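Local coordinates for protein mandelate racemase/muconate lactonizing enzyme (Polaromonas sp., PDB 3CB3) that probably acts as an acid-sugar enzyme of the mandelate racemase branch of the enolase superfamily, and binds magnesium together with L-glucaric acid, at residues 149-154 with 348-353; 316-321 with 334-339; 243-248 with 265-270. One frame throughout, in Å; residues are numbered along the deposited sequence.

Contact 1 (149-154 with 348-353); sequences VRCYNT and IEIRDG
Cys151 meets the 348-353 segment through both its backbone and its sulfur. Its N donates to Gly353 O at 3.1 Å, and the bond is nearly straight, with 164° at the hydrogen. The same oxygen has a second neighbour on this strand, the CA of Arg150 in a C-H...O contact at 3.5 Å. The close apolar part lies beside this bond. Cys151 SG is set between its own backbone N and carbonyl carbon (chi1 64°), and from there it faces the branches of Ile350. Ile350 CD1 lies 3.9 Å from Cys151 SG, and Ile350 CG2 is almost as near. Met355 and His336 also pack on Ile350.

The other side is looser and wetter. There Gly353 O accepts a hydrogen bond from a water 2.6 Å away. That water accepts in turn from Arg150 NE at 3.0 Å, in the plane of the guanidinium. The link is therefore indirect, and Arg150 stays partly exposed. Asp352 and Gly353 both have positive phi values that fit a type I' turn. Gly353 takes a backbone shape (phi 82°) that suits glycine, since a CB there would crowd the carbonyl O of Asp352. The segment thus forms the first strand and turn of a beta hairpin. Its second strand, 354-356, runs antiparallel to strand 148-152, the first strand of the modified TIM barrel of the enolase superfamily.

Contact 2 (316-321 with 334-339); sequences FAMELH and VEHFEW. With LGT (L-glucaric acid), chain G.
Glu335 OE2 is gripped by two partners: a salt bridge from Lys182 and a water that donates at 2.6 Å. The water also accepts from Phe316 N at 3.0 Å, tying the segments together. They belong to the last part of the enolase-type TIM barrel, where helix 318-326 leads round to the final strand, 333-335. A second water joins Glu335 N to Phe316 O.

Phe316, Phe337 and Trp339 form an aromatic cluster beside the bound L-glucaric acid. Phe316 turns its edge to the face of Phe337, planes at 74°, with Phe316 CD1 3.6 Å from Phe337 CD2. Phe316 CE1 comes obliquely to within 3.5 Å of Trp339 CE3. On the ligand side, Phe337 CZ lies 3.5 Å from carboxylate O1B, and Trp339 CH2 is near O6B at the other end.

Met318 packs on the side away from the ligand. Its CG lies between the backbone N and the carbonyl carbon (chi1 58°), and the extended chain carries SD and CE over one face of the His336 ring. SD also takes a weak hydrogen bond from Phe337 N at 3.5 Å. Met318 CB sits 3.5 Å from Glu335 O, a buried oxygen with no partner in the model.

Contact 3 (243-248 with 265-270); sequences DAYDHE and EMLTSA. With MG (magnesium ion), chain E; LGT (L-glucaric acid), chain G.
The 243-248 segment makes a type I beta turn from Asp243 to Asp246, and its Ala244 corner faces Met266, with the two CA atoms 6.4 Å apart. The turn is closed by Asp246 N on Asp243 O. It is reinforced by an Asx turn, in which Tyr245 N donates to Asp243 OD2 at 2.9 Å. The 265-270 segment is an irregular link from strand 261-263 to helix 270-279.

The close contacts between the two are apolar. Ala244 CB meets Met266 CB at 3.7 Å. Beyond CB the Met266 chain folds back, and its thioether lies off the turn. Tyr245 and Leu267 lie alongside each other, pointing in opposing directions, with Tyr245 CE1 3.7 Å from Leu267 CD2. The Tyr245 hydroxyl is hydrogen-bonded to Glu272, and Arg111 of the second subunit packs against Tyr245. An alanine in place of Tyr245 would probably leave Leu267 CD2 less covered and Glu272 without this partner.

At the start of the link, Glu265 points away from the turn. Its OE1 binds magnesium at 2.1 Å, and its OE2 accepts from O3 of L-glucaric acid at 3.0 Å. With Asp213 and Glu239 it completes the three-carboxylate magnesium site characteristic of the enolase superfamily.

Overall arrangement
Contacts 2 and 3 are buried and contact 1 only partly. The centre of contact 2 is about 7 Å from the chain centre, those of 1 and 3 about 15 and 14 Å. Contacts 1 and 2 share one sheet. Strands 148-152 and 333-335 run parallel, joined by Tyr152 O with His336 N and by Arg150 O with Val334 N, both probable hydrogen bonds. Contact 3 stands apart, its centre about 20 Å from that of contact 2. Yet contacts 2 and 3 both reach the L-glucaric acid. Chemistry follows place: a backbone bond, a water link and an apolar patch at the hairpin; aromatic rings, a thioether and bridging waters at contact 2; apolar packing beside a magnesium-binding carboxylate, near the second subunit.

Contact 1 (149-154 with 348-353)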
loop_
_atom_site.group_PDB
_atom_site.type_symbol
_atom_site.label_atom_id
_atom_site.label_comp_id
_atom_site.label_asym_id
_atom_site.label_seq_id
_atom_site.Cartn_x
_atom_site.Cartn_y
_atom_site.Cartn_z
ATOM N N VAL A 149 -19.282 -24.873 3.208
ATOM C CA VAL A 149 -17.835 -24.795 3.400
ATOM C C VAL A 149 -17.442 -25.109 4.839
ATOM O O VAL A 149 -18.070 -24.619 5.768
ATOM C CB VAL A 149 -17.341 -23.360 3.067
ATOM C CG1 VAL A 149 -15.829 -23.261 3.242
ATOM C CG2 VAL A 149 -17.767 -22.983 1.652
ATOM N N ARG A 150 -16.400 -25.916 5.018
ATOM C CA ARG A 150 -15.932 -26.259 6.359
ATOM C C ARG A 150 -15.658 -24.967 7.109
ATOM O O ARG A 150 -15.089 -24.029 6.545
ATOM C CB ARG A 150 -14.651 -27.088 6.285
ATOM C CG ARG A 150 -14.765 -28.320 5.404
ATOM C CD ARG A 150 -13.593 -29.263 5.617
ATOM N NE ARG A 150 -13.703 -29.966 6.894
ATOM C CZ ARG A 150 -12.830 -30.873 7.328
ATOM N NH1 ARG A 150 -11.772 -31.187 6.591
ATOM N NH2 ARG A 150 -13.023 -31.473 8.494
ATOM N N CYS A 151 -16.065 -24.899 8.375
ATOM C CA CYS A 151 -15.841 -23.682 9.145
ATOM C C CYS A 151 -15.202 -23.981 10.496
ATOM O O CYS A 151 -15.234 -25.115 10.982
ATOM C CB CYS A 151 -17.162 -22.940 9.369
ATOM S SG CYS A 151 -18.355 -23.869 10.373
ATOM N N TYR A 152 -14.620 -22.952 11.098
ATOM C CA TYR A 152 -13.984 -23.103 12.401
ATOM C C TYR A 152 -14.121 -21.778 13.124
ATOM O O TYR A 152 -14.590 -20.800 12.544
ATOM C CB TYR A 152 -12.504 -23.457 12.230
ATOM C CG TYR A 152 -11.680 -22.352 11.595
ATOM C CD1 TYR A 152 -10.960 -21.449 12.380
ATOM C CD2 TYR A 152 -11.639 -22.198 10.210
ATOM C CE1 TYR A 152 -10.211 -20.417 11.795
ATOM C CE2 TYR A 152 -10.900 -21.172 9.616
ATOM C CZ TYR A 152 -10.190 -20.287 10.413
ATOM O OH TYR A 152 -9.464 -19.272 9.820
ATOM N N ASN A 153 -13.741 -21.742 14.397
ATOM C CA ASN A 153 -13.797 -20.488 15.136
ATOM C C ASN A 153 -12.806 -20.536 16.292
ATOM O O ASN A 153 -12.129 -21.548 16.488
ATOM C CB ASN A 153 -15.236 -20.171 15.603
ATOM C CG ASN A 153 -15.654 -20.922 16.878
ATOM O OD1 ASN A 153 -14.974 -21.829 17.351
ATOM N ND2 ASN A 153 -16.801 -20.532 17.431
ATOM N N THR A 154 -12.689 -19.430 17.020
ATOM C CA THR A 154 -11.761 -19.349 18.148
ATOM C C THR A 154 -12.522 -19.505 19.455
ATOM O O THR A 154 -11.919 -19.681 20.522
ATOM C CB THR A 154 -11.042 -17.992 18.189
ATOM O OG1 THR A 154 -12.014 -16.953 18.341
ATOM C CG2 THR A 154 -10.239 -17.760 16.906
ATOM N N ILE A 348 -25.609 -16.149 8.820
ATOM C CA ILE A 348 -24.990 -17.314 8.209
ATOM C C ILE A 348 -25.464 -18.546 8.953
ATOM O O ILE A 348 -25.555 -18.538 10.180
ATOM C CB ILE A 348 -23.455 -17.259 8.301
ATOM C CG1 ILE A 348 -22.909 -16.104 7.449
ATOM C CG2 ILE A 348 -22.872 -18.592 7.853
ATOM C CD1 ILE A 348 -23.133 -16.278 5.958
ATOM N N GLU A 349 -25.767 -19.605 8.213
ATOM C CA GLU A 349 -26.228 -20.846 8.817
ATOM C C GLU A 349 -25.096 -21.854 8.950
ATOM O O GLU A 349 -24.352 -22.098 7.995
ATOM C CB GLU A 349 -27.358 -21.447 7.986
ATOM C CG GLU A 349 -28.635 -20.628 8.014
ATOM C CD GLU A 349 -29.756 -21.293 7.251
ATOM O OE1 GLU A 349 -30.030 -22.483 7.524
ATOM O OE2 GLU A 349 -30.362 -20.630 6.384
ATOM N N ILE A 350 -24.980 -22.436 10.141
ATOM C CA ILE A 350 -23.950 -23.418 10.437
ATOM C C ILE A 350 -24.583 -24.761 10.772
ATOM O O ILE A 350 -25.528 -24.829 11.559
ATOM C CB ILE A 350 -23.104 -22.985 11.653
ATOM C CG1 ILE A 350 -22.483 -21.610 11.403
ATOM C CG2 ILE A 350 -22.026 -24.016 11.928
ATOM C CD1 ILE A 350 -21.535 -21.556 10.231
ATOM N N ARG A 351 -24.056 -25.826 10.179
ATOM C CA ARG A 351 -24.569 -27.164 10.433
ATOM C C ARG A 351 -23.525 -28.230 10.155
ATOM O O ARG A 351 -22.859 -28.210 9.123
ATOM C CB ARG A 351 -25.808 -27.451 9.576
ATOM C CG ARG A 351 -27.068 -26.672 9.960
ATOM C CD ARG A 351 -28.235 -27.083 9.061
ATOM N NE ARG A 351 -29.480 -26.386 9.377
ATOM C CZ ARG A 351 -30.634 -26.610 8.752
ATOM N NH1 ARG A 351 -30.699 -27.510 7.778
ATOM N NH2 ARG A 351 -31.724 -25.936 9.099
ATOM N N ASP A 352 -23.393 -29.155 11.097
ATOM C CA ASP A 352 -22.468 -30.271 10.995
ATOM C C ASP A 352 -21.047 -29.957 10.527
ATOM O O ASP A 352 -20.506 -30.644 9.660
ATOM C CB ASP A 352 -23.087 -31.355 10.110
ATOM C CG ASP A 352 -24.417 -31.855 10.654
ATOM O OD1 ASP A 352 -24.464 -32.234 11.847
ATOM O OD2 ASP A 352 -25.414 -31.867 9.895
ATOM N N GLY A 353 -20.448 -28.920 11.110
ATOM C CA GLY A 353 -19.081 -28.556 10.766
ATOM C C GLY A 353 -18.871 -27.711 9.521
ATOM O O GLY A 353 -17.732 -27.440 9.143
HETATM O O HOH W 1 -16.065 -29.323 8.610
#

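Contact 2 (316-321 with 334-339)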
loop_
_atom_site.group_PDB
_atom_site.type_symbol
_atom_site.label_atom_id
_atom_site.label_comp_id
_atom_site.label_asym_id
_atom_site.label_seq_id
_atom_site.Cartn_x
_atom_site.Cartn_y
_atom_site.Cartn_z
ATOM N N PHE A 316 -11.159 -13.602 7.824
ATOM C CA PHE A 316 -12.275 -12.766 8.266
ATOM C C PHE A 316 -13.450 -12.721 7.276
ATOM O O PHE A 316 -13.653 -13.653 6.499
ATOM C CB PHE A 316 -11.749 -11.350 8.540
ATOM C CG PHE A 316 -12.648 -10.513 9.415
ATOM C CD1 PHE A 316 -13.119 -11.006 10.632
ATOM C CD2 PHE A 316 -12.999 -9.220 9.038
ATOM C CE1 PHE A 316 -13.925 -10.220 11.461
ATOM C CE2 PHE A 316 -13.803 -8.428 9.859
ATOM C CZ PHE A 316 -14.267 -8.928 11.072
ATOM N N ALA A 317 -14.220 -11.634 7.342
ATOM C CA ALA A 317 -15.386 -11.371 6.489
ATOM C C ALA A 317 -16.057 -12.596 5.873
ATOM O O ALA A 317 -16.103 -12.743 4.649
ATOM C CB ALA A 317 -15.000 -10.381 5.383
ATOM N N MET A 318 -16.603 -13.459 6.719
ATOM C CA MET A 318 -17.263 -14.665 6.241
ATOM C C MET A 318 -18.435 -14.396 5.301
ATOM O O MET A 318 -18.647 -15.149 4.355
ATOM C CB MET A 318 -17.747 -15.516 7.421
ATOM C CG MET A 318 -18.702 -14.811 8.370
ATOM S SD MET A 318 -19.293 -15.959 9.639
ATOM C CE MET A 318 -20.731 -15.107 10.224
ATOM N N GLU A 319 -19.188 -13.328 5.554
ATOM C CA GLU A 319 -20.345 -12.994 4.724
ATOM C C GLU A 319 -19.974 -12.864 3.252
ATOM O O GLU A 319 -20.818 -13.036 2.371
ATOM C CB GLU A 319 -21.003 -11.700 5.212
ATOM C CG GLU A 319 -21.625 -11.806 6.610
ATOM C CD GLU A 319 -20.617 -11.633 7.751
ATOM O OE1 GLU A 319 -19.396 -11.695 7.508
ATOM O OE2 GLU A 319 -21.059 -11.440 8.904
ATOM N N LEU A 320 -18.708 -12.553 2.995
ATOM C CA LEU A 320 -18.206 -12.423 1.635
ATOM C C LEU A 320 -17.390 -13.655 1.244
ATOM O O LEU A 320 -17.606 -14.244 0.187
ATOM C CB LEU A 320 -17.338 -11.162 1.521
ATOM C CG LEU A 320 -16.439 -10.971 0.296
ATOM C CD1 LEU A 320 -17.244 -11.076 -1.002
ATOM C CD2 LEU A 320 -15.767 -9.600 0.399
ATOM N N HIS A 321 -16.474 -14.057 2.117
ATOM C CA HIS A 321 -15.605 -15.192 1.845
ATOM C C HIS A 321 -16.285 -16.546 1.713
ATOM O O HIS A 321 -15.716 -17.462 1.127
ATOM C CB HIS A 321 -14.496 -15.277 2.893
ATOM C CG HIS A 321 -13.557 -14.111 2.866
ATOM N ND1 HIS A 321 -13.080 -13.571 1.691
ATOM C CD2 HIS A 321 -12.988 -13.396 3.865
ATOM C CE1 HIS A 321 -12.258 -12.573 1.965
ATOM N NE2 HIS A 321 -12.186 -12.446 3.278
ATOM N N VAL A 334 -13.342 -21.589 6.200
ATOM C CA VAL A 334 -13.738 -20.202 6.423
ATOM C C VAL A 334 -13.993 -20.052 7.918
ATOM O O VAL A 334 -14.567 -20.942 8.545
ATOM C CB VAL A 334 -15.021 -19.839 5.635
ATOM C CG1 VAL A 334 -15.564 -18.493 6.094
ATOM C CG2 VAL A 334 -14.705 -19.775 4.146
ATOM N N GLU A 335 -13.562 -18.936 8.493
ATOM C CA GLU A 335 -13.747 -18.733 9.923
ATOM C C GLU A 335 -15.046 -18.023 10.237
ATOM O O GLU A 335 -15.403 -17.037 9.589
ATOM C CB GLU A 335 -12.570 -17.948 10.521
ATOM C CG GLU A 335 -12.595 -17.898 12.050
ATOM C CD GLU A 335 -11.311 -17.341 12.658
ATOM O OE1 GLU A 335 -11.258 -17.197 13.900
ATOM O OE2 GLU A 335 -10.357 -17.049 11.902
ATOM N N HIS A 336 -15.753 -18.540 11.235
ATOM C CA HIS A 336 -17.005 -17.959 11.663
ATOM C C HIS A 336 -16.729 -16.917 12.747
ATOM O O HIS A 336 -16.076 -17.201 13.754
ATOM C CB HIS A 336 -17.942 -19.042 12.206
ATOM C CG HIS A 336 -19.287 -18.521 12.604
ATOM N ND1 HIS A 336 -19.492 -17.791 13.753
ATOM C CD2 HIS A 336 -20.481 -18.566 11.970
ATOM C CE1 HIS A 336 -20.754 -17.407 13.812
ATOM N NE2 HIS A 336 -21.375 -17.864 12.740
ATOM N N PHE A 337 -17.228 -15.711 12.512
ATOM C CA PHE A 337 -17.080 -14.577 13.421
ATOM C C PHE A 337 -18.468 -13.980 13.577
ATOM O O PHE A 337 -19.242 -13.967 12.625
ATOM C CB PHE A 337 -16.184 -13.501 12.797
ATOM C CG PHE A 337 -14.714 -13.738 12.969
ATOM C CD1 PHE A 337 -14.070 -13.365 14.148
ATOM C CD2 PHE A 337 -13.959 -14.287 11.935
ATOM C CE1 PHE A 337 -12.689 -13.530 14.294
ATOM C CE2 PHE A 337 -12.578 -14.459 12.067
ATOM C CZ PHE A 337 -11.942 -14.076 13.251
ATOM N N GLU A 338 -18.793 -13.485 14.761
ATOM C CA GLU A 338 -20.096 -12.870 14.949
ATOM C C GLU A 338 -19.961 -11.347 14.901
ATOM O O GLU A 338 -20.954 -10.623 14.898
ATOM C CB GLU A 338 -20.707 -13.320 16.278
ATOM C CG GLU A 338 -20.974 -14.820 16.324
ATOM C CD GLU A 338 -21.912 -15.224 17.440
ATOM O OE1 GLU A 338 -21.562 -15.019 18.625
ATOM O OE2 GLU A 338 -23.003 -15.751 17.129
ATOM N N TRP A 339 -18.719 -10.874 14.833
ATOM C CA TRP A 339 -18.419 -9.440 14.814
ATOM C C TRP A 339 -19.242 -8.568 13.869
ATOM O O TRP A 339 -19.780 -7.539 14.283
ATOM C CB TRP A 339 -16.936 -9.224 14.501
ATOM C CG TRP A 339 -15.994 -9.778 15.535
ATOM C CD1 TRP A 339 -16.313 -10.567 16.607
ATOM C CD2 TRP A 339 -14.570 -9.631 15.557
ATOM N NE1 TRP A 339 -15.174 -10.923 17.290
ATOM C CE2 TRP A 339 -14.090 -10.363 16.666
ATOM C CE3 TRP A 339 -13.652 -8.954 14.744
ATOM C CZ2 TRP A 339 -12.730 -10.439 16.981
ATOM C CZ3 TRP A 339 -12.299 -9.029 15.057
ATOM C CH2 TRP A 339 -11.852 -9.769 16.168
HETATM O O1A LGT G . -6.656 -15.152 12.005
HETATM C C1 LGT G . -7.251 -14.244 12.619
HETATM O O1B LGT G . -8.477 -13.998 12.514
HETATM C C2 LGT G . -6.430 -13.344 13.596
HETATM O O2 LGT G . -5.046 -13.325 13.191
HETATM C C3 LGT G . -6.977 -11.904 13.660
HETATM O O3 LGT G . -6.945 -11.354 12.346
HETATM C C4 LGT G . -6.196 -10.943 14.622
HETATM O O4 LGT G . -5.531 -9.898 13.893
HETATM C C5 LGT G . -7.062 -10.253 15.709
HETATM O O5 LGT G . -8.132 -9.526 15.082
HETATM C C6 LGT G . -7.640 -11.273 16.718
HETATM O O6A LGT G . -6.847 -11.691 17.594
HETATM O O6B LGT G . -8.835 -11.629 16.604
HETATM O O HOH W 2 -10.118 -15.504 9.832
HETATM O O HOH W 3 -12.827 -16.744 7.075
HETATM O O HOH W 4 -19.022 -11.459 11.184
#

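Contact 3 (243-248 with 265-270)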
loop_
_atom_site.group_PDB
_atom_site.type_symbol
_atom_site.label_atom_id
_atom_site.label_comp_id
_atom_site.label_asym_id
_atom_site.label_seq_id
_atom_site.Cartn_x
_atom_site.Cartn_y
_atom_site.Cartn_z
ATOM N N ASP A 243 6.862 -13.257 10.798
ATOM C CA ASP A 243 6.469 -11.938 10.315
ATOM C C ASP A 243 5.815 -12.174 8.960
ATOM O O ASP A 243 6.311 -12.967 8.164
ATOM C CB ASP A 243 7.706 -11.053 10.134
ATOM C CG ASP A 243 7.360 -9.673 9.610
ATOM O OD1 ASP A 243 7.138 -8.757 10.433
ATOM O OD2 ASP A 243 7.293 -9.511 8.376
ATOM N N ALA A 244 4.707 -11.486 8.709
ATOM C CA ALA A 244 3.946 -11.622 7.462
ATOM C C ALA A 244 4.753 -11.481 6.171
ATOM O O ALA A 244 4.342 -11.978 5.123
ATOM C CB ALA A 244 2.793 -10.611 7.458
ATOM N N TYR A 245 5.896 -10.806 6.240
ATOM C CA TYR A 245 6.713 -10.604 5.053
ATOM C C TYR A 245 7.964 -11.481 4.976
ATOM O O TYR A 245 8.770 -11.336 4.056
ATOM C CB TYR A 245 7.078 -9.121 4.944
ATOM C CG TYR A 245 5.878 -8.259 4.623
ATOM C CD1 TYR A 245 5.403 -8.159 3.313
ATOM C CD2 TYR A 245 5.164 -7.610 5.633
ATOM C CE1 TYR A 245 4.246 -7.438 3.015
ATOM C CE2 TYR A 245 3.996 -6.886 5.343
ATOM C CZ TYR A 245 3.546 -6.810 4.031
ATOM O OH TYR A 245 2.392 -6.123 3.724
ATOM N N ASP A 246 8.132 -12.396 5.926
ATOM C CA ASP A 246 9.299 -13.275 5.886
ATOM C C ASP A 246 8.988 -14.510 5.036
ATOM O O ASP A 246 8.869 -15.631 5.546
ATOM C CB ASP A 246 9.720 -13.707 7.294
ATOM C CG ASP A 246 11.016 -14.486 7.285
ATOM O OD1 ASP A 246 11.548 -14.714 6.175
ATOM O OD2 ASP A 246 11.507 -14.869 8.372
ATOM N N HIS A 247 8.870 -14.286 3.731
ATOM C CA HIS A 247 8.551 -15.337 2.773
ATOM C C HIS A 247 9.545 -16.482 2.769
ATOM O O HIS A 247 9.155 -17.642 2.699
ATOM C CB HIS A 247 8.448 -14.716 1.381
ATOM C CG HIS A 247 7.419 -13.635 1.296
ATOM N ND1 HIS A 247 7.547 -12.542 0.467
ATOM C CD2 HIS A 247 6.245 -13.475 1.950
ATOM C CE1 HIS A 247 6.496 -11.756 0.615
ATOM N NE2 HIS A 247 5.689 -12.300 1.509
ATOM N N GLU A 248 10.831 -16.155 2.844
ATOM C CA GLU A 248 11.866 -17.178 2.842
ATOM C C GLU A 248 11.817 -18.041 4.098
ATOM O O GLU A 248 12.126 -19.232 4.053
ATOM C CB GLU A 248 13.248 -16.532 2.713
ATOM C CG GLU A 248 13.668 -16.268 1.277
ATOM C CD GLU A 248 15.008 -15.562 1.187
ATOM O OE1 GLU A 248 15.957 -15.981 1.892
ATOM O OE2 GLU A 248 15.113 -14.590 0.408
ATOM N N GLU A 265 -3.068 -13.091 5.786
ATOM C CA GLU A 265 -4.075 -12.140 6.258
ATOM C C GLU A 265 -3.623 -10.678 6.282
ATOM O O GLU A 265 -4.440 -9.779 6.098
ATOM C CB GLU A 265 -4.570 -12.529 7.660
ATOM C CG GLU A 265 -3.617 -12.162 8.804
ATOM C CD GLU A 265 -4.103 -12.681 10.151
ATOM O OE1 GLU A 265 -4.307 -13.908 10.269
ATOM O OE2 GLU A 265 -4.286 -11.869 11.084
ATOM N N MET A 266 -2.335 -10.435 6.515
ATOM C CA MET A 266 -1.827 -9.060 6.567
ATOM C C MET A 266 -1.497 -8.432 5.206
ATOM O O MET A 266 -1.346 -7.216 5.108
ATOM C CB MET A 266 -0.574 -8.995 7.455
ATOM C CG MET A 266 -0.797 -9.485 8.871
ATOM S SD MET A 266 -2.211 -8.673 9.642
ATOM C CE MET A 266 -1.600 -6.984 9.764
ATOM N N LEU A 267 -1.386 -9.250 4.164
ATOM C CA LEU A 267 -1.044 -8.745 2.834
ATOM C C LEU A 267 -2.154 -7.879 2.246
ATOM O O LEU A 267 -3.333 -8.159 2.440
ATOM C CB LEU A 267 -0.703 -9.916 1.912
ATOM C CG LEU A 267 0.387 -10.821 2.502
ATOM C CD1 LEU A 267 0.756 -11.900 1.500
ATOM C CD2 LEU A 267 1.624 -9.997 2.863
ATOM N N THR A 268 -1.774 -6.828 1.520
ATOM C CA THR A 268 -2.759 -5.904 0.966
ATOM C C THR A 268 -2.809 -5.752 -0.559
ATOM O O THR A 268 -3.237 -4.711 -1.066
ATOM C CB THR A 268 -2.576 -4.495 1.580
ATOM O OG1 THR A 268 -1.323 -3.951 1.150
ATOM C CG2 THR A 268 -2.576 -4.573 3.118
ATOM N N SER A 269 -2.379 -6.770 -1.292
ATOM C CA SER A 269 -2.424 -6.702 -2.746
ATOM C C SER A 269 -2.159 -8.060 -3.359
ATOM O O SER A 269 -1.593 -8.943 -2.718
ATOM C CB SER A 269 -1.391 -5.709 -3.291
ATOM O OG SER A 269 -0.085 -6.245 -3.195
ATOM N N ALA A 270 -2.573 -8.213 -4.610
ATOM C CA ALA A 270 -2.375 -9.454 -5.344
ATOM C C ALA A 270 -0.881 -9.716 -5.501
ATOM O O ALA A 270 -0.423 -10.860 -5.411
ATOM C CB ALA A 270 -3.036 -9.354 -6.717
HETATM MG MG MG E . -4.602 -15.031 12.068
HETATM O O1A LGT G . -6.656 -15.152 12.005
HETATM C C1 LGT G . -7.251 -14.244 12.619
HETATM O O1B LGT G . -8.477 -13.998 12.514
HETATM C C2 LGT G . -6.430 -13.344 13.596
HETATM O O2 LGT G . -5.046 -13.325 13.191
HETATM C C3 LGT G . -6.977 -11.904 13.660
HETATM O O3 LGT G . -6.945 -11.354 12.346
HETATM C C4 LGT G . -6.196 -10.943 14.622
HETATM O O4 LGT G . -5.531 -9.898 13.893
HETATM C C5 LGT G . -7.062 -10.253 15.709
HETATM O O5 LGT G . -8.132 -9.526 15.082
HETATM C C6 LGT G . -7.640 -11.273 16.718
HETATM O O6A LGT G . -6.847 -11.691 17.594
HETATM O O6B LGT G . -8.835 -11.629 16.604
HETATM O O HOH W 5 -2.650 -14.984 12.405
#